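Local coordinates for suppressor protein MPT5 (Saccharomyces cerevisiae, PDB 5BZ1) that binds short UGU-containing sequences in the 3'-UTRs of target mRNAs through its PUF (Pumilio-homology) RNA-binding domain and regulates them post-transcriptionally, lowering HO expression, at residues T175-C180 against D212-Y217; I218-L223 against S254-K259. All blocks are in the same frame, centred on the assembly; numbering follows the deposited sequence. Where two conformers were deposited one is given.

Overall arrangement
Both interactions join consecutive Pumilio repeats of the PUF domain and use helix 215-223, whose first turn takes part in interaction 1 and whose remainder takes part in interaction 2. Repeat 5 meets repeat 6 at 175-180 against 212-217; repeat 6 meets repeat 7 at 218-223 against 254-259. Their centres lie 12 Å apart, and they touch where Cys180 O approaches Ile218 CD1 at 3.5 Å and Asn216 O approaches Val256 CG2 at 3.6 Å. The RNA of chain B runs along both: U3 is read jointly by Asn216 of interaction 1 and Gln220 of interaction 2, with A4 beside the former contact and G2 beside the latter.

Interaction 1: T175-C180 against D212-Y217; sequences THKHGC and DQFGNY. With nucleotides of chain B.
Two neighbouring Pumilio repeats, 5 and 6, meet through the turns that lead into their RNA-binding helices. The ring of Phe214 in repeat 6 lies against the backbone of repeat 5: Lys177 CA sits over one face, 3.8 Å from the ring centroid and 18° off the normal, a CH-pi contact, while Thr175 O approaches the rim at CD2. Deeper in, Cys180 CB packs against Phe214 CB at 4.0 Å. With CG anti to its backbone N (chi1 177°), Asp212 is turned across the Thr175 side chain, and its OD2 caps the helix, gripped by two amides: Gly215 N at 2.7 Å on the anti lone pair, and Phe214 N from above the carboxylate plane. Water 1 is placed to donate to Asp212 OD1 or Thr175 O and so can bridge the two segments, which share no direct hydrogen bond. On the RNA side, one face of the Tyr217 ring covers A4 of chain B, whose C5 lies 3.4 Å above the ring plane, with Asn216 OD1 above the opposite face. Replacing Tyr217 by an alanine would probably strip A4 of this aromatic cover and leave its base freer to shift. Asn216 reads U3 of chain B with both ends of its amide: OD1 accepts from U3 N3 at 2.8 Å, and ND2 donates to U3 O2 at 2.9 Å and to the carbonyl oxygen of Asp212.

Interaction 2: I218-L223 against S254-K259; sequences IIQFLL and SNVVEK. With nucleotides of chain B.
No direct hydrogen bond joins 218-223 to 254-259, yet the amide of Gln220 faces a lysine chain, a water and an RNA base at once. Its NE2 donates to O4 of U3 of chain B at 2.9 Å in a nearly straight bond (177°), and weakly to Asn216 OD1, so that one side chain supports another that reads the same base. At the other end of the amide, water 2 lies within bonding distance of both Gln220 OE1 and Asn255 O and can donate to either. The aliphatic part of Lys259 crosses Gln220 at a slant: CD lies 3.5 Å from Gln220 CB and equally near OE1, while CE comes to 3.2 Å from Gln220 O. With CG anti to its backbone N and a bend at the last torsion (73°), the chain carries NZ to a salt bridge with Asp224. Away from the RNA the contact is apolar: Ile219 CG2 touches Val256 CG1 at 3.6 Å, and Leu223 CD1 reaches the same methyl more loosely. Along its RNA-facing side, helix 253-273 reads G2 of chain B, the base preceding U3. Glu258 OE1 accepts from both N1 and N2 of G2, each at 2.6 Å, and Ser254 OG accepts from N2, the pattern that singles out guanine. Between the two bases stands the Asn255 side chain, its CG 3.4 Å from U3 C4 and its OD1 close to G2. The segments, from repeats 6 and 7, run nearly parallel, 9° apart with axes separated by 9.6 Å; Leu223 O also accepts from Lys263 NZ of helix 253-273. Helices 192-204 and 229-240 back helix 215-223 through Ile219, Leu222 and Leu223, and helix 179-189 flanks it at Ile218 and Phe221.

Interaction 1: T175-C180 against D212-Y217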
loop_
_atom_site.group_PDB
_atom_site.type_symbol
_atom_site.label_atom_id
_atom_site.label_comp_id
_atom_site.label_asym_id
_atom_site.label_seq_id
_atom_site.Cartn_x
_atom_site.Cartn_y
_atom_site.Cartn_z
ATOM N N THR A 175 -4.477 -8.892 4.061
ATOM C CA THR A 175 -5.159 -9.931 3.296
ATOM C C THR A 175 -6.519 -9.463 2.796
ATOM O O THR A 175 -7.329 -10.265 2.318
ATOM C CB THR A 175 -5.346 -11.218 4.118
ATOM O OG1 THR A 175 -6.257 -10.973 5.197
ATOM C CG2 THR A 175 -4.008 -11.688 4.679
ATOM N N HIS A 176 -6.769 -8.163 2.912
ATOM C CA HIS A 176 -8.014 -7.588 2.417
ATOM C C HIS A 176 -7.778 -6.813 1.115
ATOM O O HIS A 176 -6.761 -6.131 0.957
ATOM C CB HIS A 176 -8.647 -6.683 3.477
ATOM C CG HIS A 176 -10.039 -6.248 3.154
ATOM N ND1 HIS A 176 -10.314 -5.217 2.271
ATOM C CD2 HIS A 176 -11.241 -6.686 3.591
ATOM C CE1 HIS A 176 -11.614 -5.050 2.182
ATOM N NE2 HIS A 176 -12.208 -5.932 2.977
ATOM N N LYS A 177 -8.732 -6.934 0.196
ATOM C CA LYS A 177 -8.685 -6.296 -1.119
ATOM C C LYS A 177 -8.372 -4.796 -1.061
ATOM O O LYS A 177 -7.548 -4.291 -1.829
ATOM C CB LYS A 177 -10.034 -6.508 -1.803
ATOM C CG LYS A 177 -10.113 -6.072 -3.249
ATOM C CD LYS A 177 -11.555 -5.754 -3.628
ATOM C CE LYS A 177 -12.552 -6.645 -2.891
ATOM N NZ LYS A 177 -13.958 -6.145 -2.982
ATOM N N HIS A 178 -9.040 -4.089 -0.153
ATOM C CA HIS A 178 -8.850 -2.653 -0.007
ATOM C C HIS A 178 -7.713 -2.329 0.960
ATOM O O HIS A 178 -6.900 -1.439 0.699
ATOM C CB HIS A 178 -10.147 -1.986 0.469
ATOM C CG HIS A 178 -11.302 -2.179 -0.459
ATOM N ND1 HIS A 178 -12.613 -2.227 -0.019
ATOM C CD2 HIS A 178 -11.356 -2.333 -1.801
ATOM C CE1 HIS A 178 -13.413 -2.405 -1.049
ATOM N NE2 HIS A 178 -12.677 -2.475 -2.147
ATOM N N GLY A 179 -7.665 -3.049 2.078
ATOM C CA GLY A 179 -6.640 -2.830 3.082
ATOM C C GLY A 179 -5.220 -2.936 2.562
ATOM O O GLY A 179 -4.348 -2.171 2.979
ATOM N N CYS A 180 -4.982 -3.880 1.655
ATOM C CA CYS A 180 -3.664 -4.082 1.061
ATOM C C CYS A 180 -3.206 -2.839 0.297
ATOM O O CYS A 180 -2.033 -2.465 0.323
ATOM C CB CYS A 180 -3.707 -5.287 0.123
ATOM S SG CYS A 180 -2.154 -5.663 -0.706
ATOM N N ASP A 212 -0.772 -15.368 0.642
ATOM C CA ASP A 212 -2.119 -14.820 0.546
ATOM C C ASP A 212 -2.276 -14.068 -0.775
ATOM O O ASP A 212 -1.305 -13.517 -1.298
ATOM C CB ASP A 212 -2.437 -13.907 1.729
ATOM C CG ASP A 212 -3.803 -13.261 1.606
ATOM O OD1 ASP A 212 -4.812 -13.921 1.943
ATOM O OD2 ASP A 212 -3.867 -12.097 1.156
ATOM N N GLN A 213 -3.494 -14.057 -1.312
ATOM C CA GLN A 213 -3.764 -13.434 -2.603
ATOM C C GLN A 213 -3.409 -11.945 -2.636
ATOM O O GLN A 213 -3.033 -11.414 -3.685
ATOM C CB GLN A 213 -5.228 -13.643 -2.998
ATOM C CG GLN A 213 -6.228 -13.045 -2.019
ATOM C CD GLN A 213 -7.664 -13.354 -2.386
ATOM O OE1 GLN A 213 -8.519 -13.500 -1.515
ATOM N NE2 GLN A 213 -7.938 -13.448 -3.682
ATOM N N PHE A 214 -3.528 -11.278 -1.490
ATOM C CA PHE A 214 -3.204 -9.861 -1.389
ATOM C C PHE A 214 -1.947 -9.658 -0.546
ATOM O O PHE A 214 -1.147 -8.759 -0.816
ATOM C CB PHE A 214 -4.375 -9.086 -0.778
ATOM C CG PHE A 214 -5.667 -9.253 -1.525
ATOM C CD1 PHE A 214 -5.724 -9.043 -2.898
ATOM C CD2 PHE A 214 -6.822 -9.642 -0.859
ATOM C CE1 PHE A 214 -6.915 -9.209 -3.593
ATOM C CE2 PHE A 214 -8.015 -9.813 -1.544
ATOM C CZ PHE A 214 -8.063 -9.593 -2.913
ATOM N N GLY A 215 -1.779 -10.497 0.473
ATOM C CA GLY A 215 -0.643 -10.391 1.372
ATOM C C GLY A 215 0.702 -10.466 0.673
ATOM O O GLY A 215 1.665 -9.811 1.090
ATOM N N ASN A 216 0.769 -11.258 -0.393
ATOM C CA ASN A 216 2.013 -11.441 -1.132
ATOM C C ASN A 216 2.511 -10.125 -1.729
ATOM O O ASN A 216 3.716 -9.911 -1.861
ATOM C CB ASN A 216 1.845 -12.505 -2.223
ATOM C CG ASN A 216 1.162 -11.966 -3.475
ATOM O OD1 ASN A 216 1.825 -11.504 -4.407
ATOM N ND2 ASN A 216 -0.167 -12.028 -3.504
ATOM N N TYR A 217 1.580 -9.239 -2.079
ATOM C CA TYR A 217 1.947 -7.937 -2.627
ATOM C C TYR A 217 2.615 -7.057 -1.570
ATOM O O TYR A 217 3.490 -6.245 -1.879
ATOM C CB TYR A 217 0.724 -7.236 -3.223
ATOM C CG TYR A 217 0.251 -7.849 -4.524
ATOM C CD1 TYR A 217 0.993 -7.705 -5.688
ATOM C CD2 TYR A 217 -0.934 -8.566 -4.589
ATOM C CE1 TYR A 217 0.567 -8.265 -6.881
ATOM C CE2 TYR A 217 -1.370 -9.127 -5.776
ATOM C CZ TYR A 217 -0.616 -8.971 -6.919
ATOM O OH TYR A 217 -1.040 -9.526 -8.104
ATOM P P A B 4 -4.738 -10.125 -11.161
ATOM O OP1 A B 4 -5.973 -10.148 -11.978
ATOM O OP2 A B 4 -3.502 -9.492 -11.692
ATOM O "O5'" A B 4 -5.058 -9.433 -9.766
ATOM C "C5'" A B 4 -6.068 -9.942 -8.908
ATOM C "C4'" A B 4 -6.385 -8.961 -7.810
ATOM O "O4'" A B 4 -5.225 -8.799 -6.958
ATOM C "C3'" A B 4 -6.708 -7.548 -8.265
ATOM O "O3'" A B 4 -8.048 -7.407 -8.704
ATOM C "C2'" A B 4 -6.375 -6.715 -7.032
ATOM O "O2'" A B 4 -7.438 -6.753 -6.088
ATOM C "C1'" A B 4 -5.177 -7.481 -6.454
ATOM N N9 A B 4 -3.880 -6.878 -6.822
ATOM C C8 A B 4 -3.187 -7.003 -8.005
ATOM N N7 A B 4 -2.056 -6.337 -8.021
ATOM C C5 A B 4 -1.990 -5.731 -6.770
ATOM C C6 A B 4 -1.034 -4.887 -6.166
ATOM N N6 A B 4 0.093 -4.482 -6.757
ATOM N N1 A B 4 -1.285 -4.465 -4.907
ATOM C C2 A B 4 -2.413 -4.864 -4.301
ATOM N N3 A B 4 -3.383 -5.652 -4.763
ATOM C C4 A B 4 -3.111 -6.057 -6.020
ATOM P P U B 3 -2.774 -15.806 -13.734
ATOM O OP1 U B 3 -4.233 -15.924 -13.476
ATOM O OP2 U B 3 -2.325 -15.200 -15.015
ATOM O "O5'" U B 3 -2.098 -15.005 -12.531
ATOM C "C5'" U B 3 -2.437 -13.656 -12.257
ATOM C "C4'" U B 3 -2.846 -13.485 -10.818
ATOM O "O4'" U B 3 -1.784 -13.919 -9.931
ATOM C "C3'" U B 3 -3.147 -12.065 -10.370
ATOM O "O3'" U B 3 -4.444 -11.653 -10.761
ATOM C "C2'" U B 3 -2.962 -12.147 -8.858
ATOM O "O2'" U B 3 -4.119 -12.689 -8.238
ATOM C "C1'" U B 3 -1.821 -13.168 -8.737
ATOM N N1 U B 3 -0.504 -12.526 -8.531
ATOM C C2 U B 3 -0.159 -12.197 -7.228
ATOM O O2 U B 3 -0.890 -12.407 -6.274
ATOM N N3 U B 3 1.069 -11.602 -7.079
ATOM C C4 U B 3 1.970 -11.312 -8.085
ATOM O O4 U B 3 3.040 -10.768 -7.793
ATOM C C5 U B 3 1.543 -11.689 -9.403
ATOM C C6 U B 3 0.348 -12.272 -9.586
ATOM P P U B 6 -11.518 -0.759 -9.747
ATOM O OP1 U B 6 -11.885 -2.002 -10.478
ATOM O OP2 U B 6 -11.397 0.528 -10.492
ATOM O "O5'" U B 6 -12.555 -0.529 -8.557
ATOM C "C5'" U B 6 -13.044 -1.618 -7.781
ATOM C "C4'" U B 6 -13.752 -1.143 -6.535
ATOM O "O4'" U B 6 -12.802 -1.071 -5.435
ATOM C "C3'" U B 6 -14.401 0.240 -6.632
ATOM O "O3'" U B 6 -15.609 0.250 -5.871
ATOM C "C2'" U B 6 -13.371 1.144 -5.958
ATOM O "O2'" U B 6 -13.894 2.343 -5.422
ATOM C "C1'" U B 6 -12.834 0.225 -4.865
ATOM N N1 U B 6 -11.487 0.573 -4.385
ATOM C C2 U B 6 -11.397 1.121 -3.115
ATOM O O2 U B 6 -12.381 1.310 -2.420
ATOM N N3 U B 6 -10.125 1.444 -2.694
ATOM C C4 U B 6 -8.953 1.269 -3.407
ATOM O O4 U B 6 -7.878 1.606 -2.900
ATOM C C5 U B 6 -9.135 0.693 -4.711
ATOM C C6 U B 6 -10.363 0.371 -5.151
HETATM O O HOH W 1 -7.144 -13.003 1.404
#

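Interaction 2: I218-L223 against S254-K259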
loop_
_atom_site.group_PDB
_atom_site.type_symbol
_atom_site.label_atom_id
_atom_site.label_comp_id
_atom_site.label_asym_id
_atom_site.label_seq_id
_atom_site.Cartn_x
_atom_site.Cartn_y
_atom_site.Cartn_z
ATOM N N ILE A 218 2.196 -7.229 -0.320
ATOM C CA ILE A 218 2.757 -6.477 0.794
ATOM C C ILE A 218 4.222 -6.861 1.052
ATOM O O ILE A 218 5.074 -5.992 1.256
ATOM C CB ILE A 218 1.919 -6.671 2.076
ATOM C CG1 ILE A 218 0.518 -6.085 1.892
ATOM C CG2 ILE A 218 2.601 -6.028 3.265
ATOM C CD1 ILE A 218 0.516 -4.631 1.433
ATOM N N ILE A 219 4.513 -8.159 1.040
ATOM C CA ILE A 219 5.886 -8.618 1.204
ATOM C C ILE A 219 6.762 -8.056 0.084
ATOM O O ILE A 219 7.872 -7.570 0.325
ATOM C CB ILE A 219 5.999 -10.157 1.188
ATOM C CG1 ILE A 219 5.009 -10.791 2.164
ATOM C CG2 ILE A 219 7.428 -10.581 1.512
ATOM C CD1 ILE A 219 5.098 -10.230 3.573
ATOM N N GLN A 220 6.254 -8.133 -1.141
ATOM C CA GLN A 220 6.963 -7.608 -2.298
ATOM C C GLN A 220 7.200 -6.100 -2.183
ATOM O O GLN A 220 8.245 -5.599 -2.595
ATOM C CB GLN A 220 6.204 -7.940 -3.588
ATOM C CG GLN A 220 6.179 -9.425 -3.937
ATOM C CD GLN A 220 5.579 -9.693 -5.304
ATOM O OE1 GLN A 220 6.185 -9.383 -6.330
ATOM N NE2 GLN A 220 4.380 -10.270 -5.324
ATOM N N PHE A 221 6.235 -5.383 -1.614
ATOM C CA PHE A 221 6.375 -3.940 -1.438
ATOM C C PHE A 221 7.519 -3.611 -0.478
ATOM O O PHE A 221 8.296 -2.690 -0.728
ATOM C CB PHE A 221 5.069 -3.308 -0.946
ATOM C CG PHE A 221 5.037 -1.810 -1.085
ATOM C CD1 PHE A 221 4.533 -1.222 -2.237
ATOM C CD2 PHE A 221 5.533 -0.992 -0.079
ATOM C CE1 PHE A 221 4.512 0.161 -2.380
ATOM C CE2 PHE A 221 5.516 0.393 -0.214
ATOM C CZ PHE A 221 5.004 0.967 -1.368
ATOM N N LEU A 222 7.617 -4.365 0.616
ATOM C CA LEU A 222 8.724 -4.209 1.559
ATOM C C LEU A 222 10.071 -4.430 0.877
ATOM O O LEU A 222 11.040 -3.724 1.155
ATOM C CB LEU A 222 8.586 -5.180 2.731
ATOM C CG LEU A 222 7.556 -4.889 3.817
ATOM C CD1 LEU A 222 7.808 -5.769 5.034
ATOM C CD2 LEU A 222 7.587 -3.419 4.200
ATOM N N LEU A 223 10.121 -5.409 -0.022
ATOM C CA LEU A 223 11.365 -5.778 -0.692
ATOM C C LEU A 223 11.875 -4.674 -1.630
ATOM O O LEU A 223 13.029 -4.702 -2.061
ATOM C CB LEU A 223 11.197 -7.105 -1.442
ATOM C CG LEU A 223 11.137 -8.366 -0.576
ATOM C CD1 LEU A 223 10.775 -9.601 -1.399
ATOM C CD2 LEU A 223 12.463 -8.579 0.131
ATOM N N SER A 254 5.155 -17.809 -4.903
ATOM C CA SER A 254 6.164 -17.996 -5.952
ATOM C C SER A 254 6.664 -16.656 -6.487
ATOM O O SER A 254 7.838 -16.518 -6.836
ATOM C CB SER A 254 5.630 -18.854 -7.106
ATOM O OG SER A 254 4.520 -18.249 -7.747
ATOM N N ASN A 255 5.769 -15.672 -6.536
ATOM C CA ASN A 255 6.129 -14.325 -6.974
ATOM C C ASN A 255 7.029 -13.613 -5.970
ATOM O O ASN A 255 7.888 -12.816 -6.349
ATOM C CB ASN A 255 4.873 -13.488 -7.217
ATOM C CG ASN A 255 3.978 -14.085 -8.277
ATOM O OD1 ASN A 255 4.231 -13.938 -9.474
ATOM N ND2 ASN A 255 2.920 -14.768 -7.846
ATOM N N VAL A 256 6.815 -13.893 -4.689
ATOM C CA VAL A 256 7.630 -13.309 -3.633
ATOM C C VAL A 256 9.049 -13.876 -3.701
ATOM O O VAL A 256 10.030 -13.147 -3.532
ATOM C CB VAL A 256 7.023 -13.572 -2.245
ATOM C CG1 VAL A 256 7.886 -12.957 -1.153
ATOM C CG2 VAL A 256 5.608 -13.016 -2.174
ATOM N N VAL A 257 9.148 -15.180 -3.957
ATOM C CA VAL A 257 10.441 -15.845 -4.105
ATOM C C VAL A 257 11.244 -15.245 -5.261
ATOM O O VAL A 257 12.428 -14.941 -5.109
ATOM C CB VAL A 257 10.279 -17.360 -4.321
ATOM C CG1 VAL A 257 11.627 -18.016 -4.568
ATOM C CG2 VAL A 257 9.604 -17.991 -3.118
ATOM N N GLU A 258 10.594 -15.073 -6.410
ATOM C CA GLU A 258 11.235 -14.472 -7.579
ATOM C C GLU A 258 11.739 -13.058 -7.291
ATOM O O GLU A 258 12.863 -12.704 -7.647
ATOM C CB GLU A 258 10.269 -14.427 -8.761
ATOM C CG GLU A 258 9.871 -15.781 -9.319
ATOM C CD GLU A 258 9.077 -15.656 -10.606
ATOM O OE1 GLU A 258 7.835 -15.553 -10.531
ATOM O OE2 GLU A 258 9.697 -15.657 -11.691
ATOM N N LYS A 259 10.897 -12.246 -6.661
ATOM C CA LYS A 259 11.285 -10.878 -6.348
ATOM C C LYS A 259 12.466 -10.868 -5.381
ATOM O O LYS A 259 13.360 -10.032 -5.492
ATOM C CB LYS A 259 10.115 -10.094 -5.758
ATOM C CG LYS A 259 10.441 -8.625 -5.542
ATOM C CD LYS A 259 9.194 -7.801 -5.340
ATOM C CE LYS A 259 9.497 -6.313 -5.420
ATOM N NZ LYS A 259 9.769 -5.854 -6.810
ATOM P P G B 2 -0.407 -18.565 -18.022
ATOM O OP1 G B 2 -1.839 -18.223 -18.184
ATOM O OP2 G B 2 0.631 -17.786 -18.746
ATOM O "O5'" G B 2 -0.063 -18.500 -16.472
ATOM C "C5'" G B 2 -0.686 -19.379 -15.550
ATOM C "C4'" G B 2 -0.431 -18.940 -14.136
ATOM O "O4'" G B 2 0.982 -19.046 -13.842
ATOM C "C3'" G B 2 -0.761 -17.489 -13.835
ATOM O "O3'" G B 2 -2.142 -17.282 -13.604
ATOM C "C2'" G B 2 0.123 -17.188 -12.632
ATOM O "O2'" G B 2 -0.465 -17.671 -11.432
ATOM C "C1'" G B 2 1.365 -18.029 -12.943
ATOM N N9 G B 2 2.442 -17.232 -13.561
ATOM C C8 G B 2 2.507 -16.717 -14.836
ATOM N N7 G B 2 3.609 -16.051 -15.051
ATOM C C5 G B 2 4.314 -16.121 -13.856
ATOM C C6 G B 2 5.575 -15.585 -13.487
ATOM O O6 G B 2 6.360 -14.916 -14.166
ATOM N N1 G B 2 5.897 -15.908 -12.175
ATOM C C2 G B 2 5.105 -16.647 -11.330
ATOM N N2 G B 2 5.583 -16.856 -10.096
ATOM N N3 G B 2 3.929 -17.148 -11.659
ATOM C C4 G B 2 3.599 -16.847 -12.928
ATOM P P U B 3 -2.774 -15.806 -13.734
ATOM O OP1 U B 3 -4.233 -15.924 -13.476
ATOM O OP2 U B 3 -2.325 -15.200 -15.015
ATOM O "O5'" U B 3 -2.098 -15.005 -12.531
ATOM C "C5'" U B 3 -2.437 -13.656 -12.257
ATOM C "C4'" U B 3 -2.846 -13.485 -10.818
ATOM O "O4'" U B 3 -1.784 -13.919 -9.931
ATOM C "C3'" U B 3 -3.147 -12.065 -10.370
ATOM O "O3'" U B 3 -4.444 -11.653 -10.761
ATOM C "C2'" U B 3 -2.962 -12.147 -8.858
ATOM O "O2'" U B 3 -4.119 -12.689 -8.238
ATOM C "C1'" U B 3 -1.821 -13.168 -8.737
ATOM N N1 U B 3 -0.504 -12.526 -8.531
ATOM C C2 U B 3 -0.159 -12.197 -7.228
ATOM O O2 U B 3 -0.890 -12.407 -6.274
ATOM N N3 U B 3 1.069 -11.602 -7.079
ATOM C C4 U B 3 1.970 -11.312 -8.085
ATOM O O4 U B 3 3.040 -10.768 -7.793
ATOM C C5 U B 3 1.543 -11.689 -9.403
ATOM C C6 U B 3 0.348 -12.272 -9.586
HETATM O O HOH W 2 7.499 -10.737 -8.569
#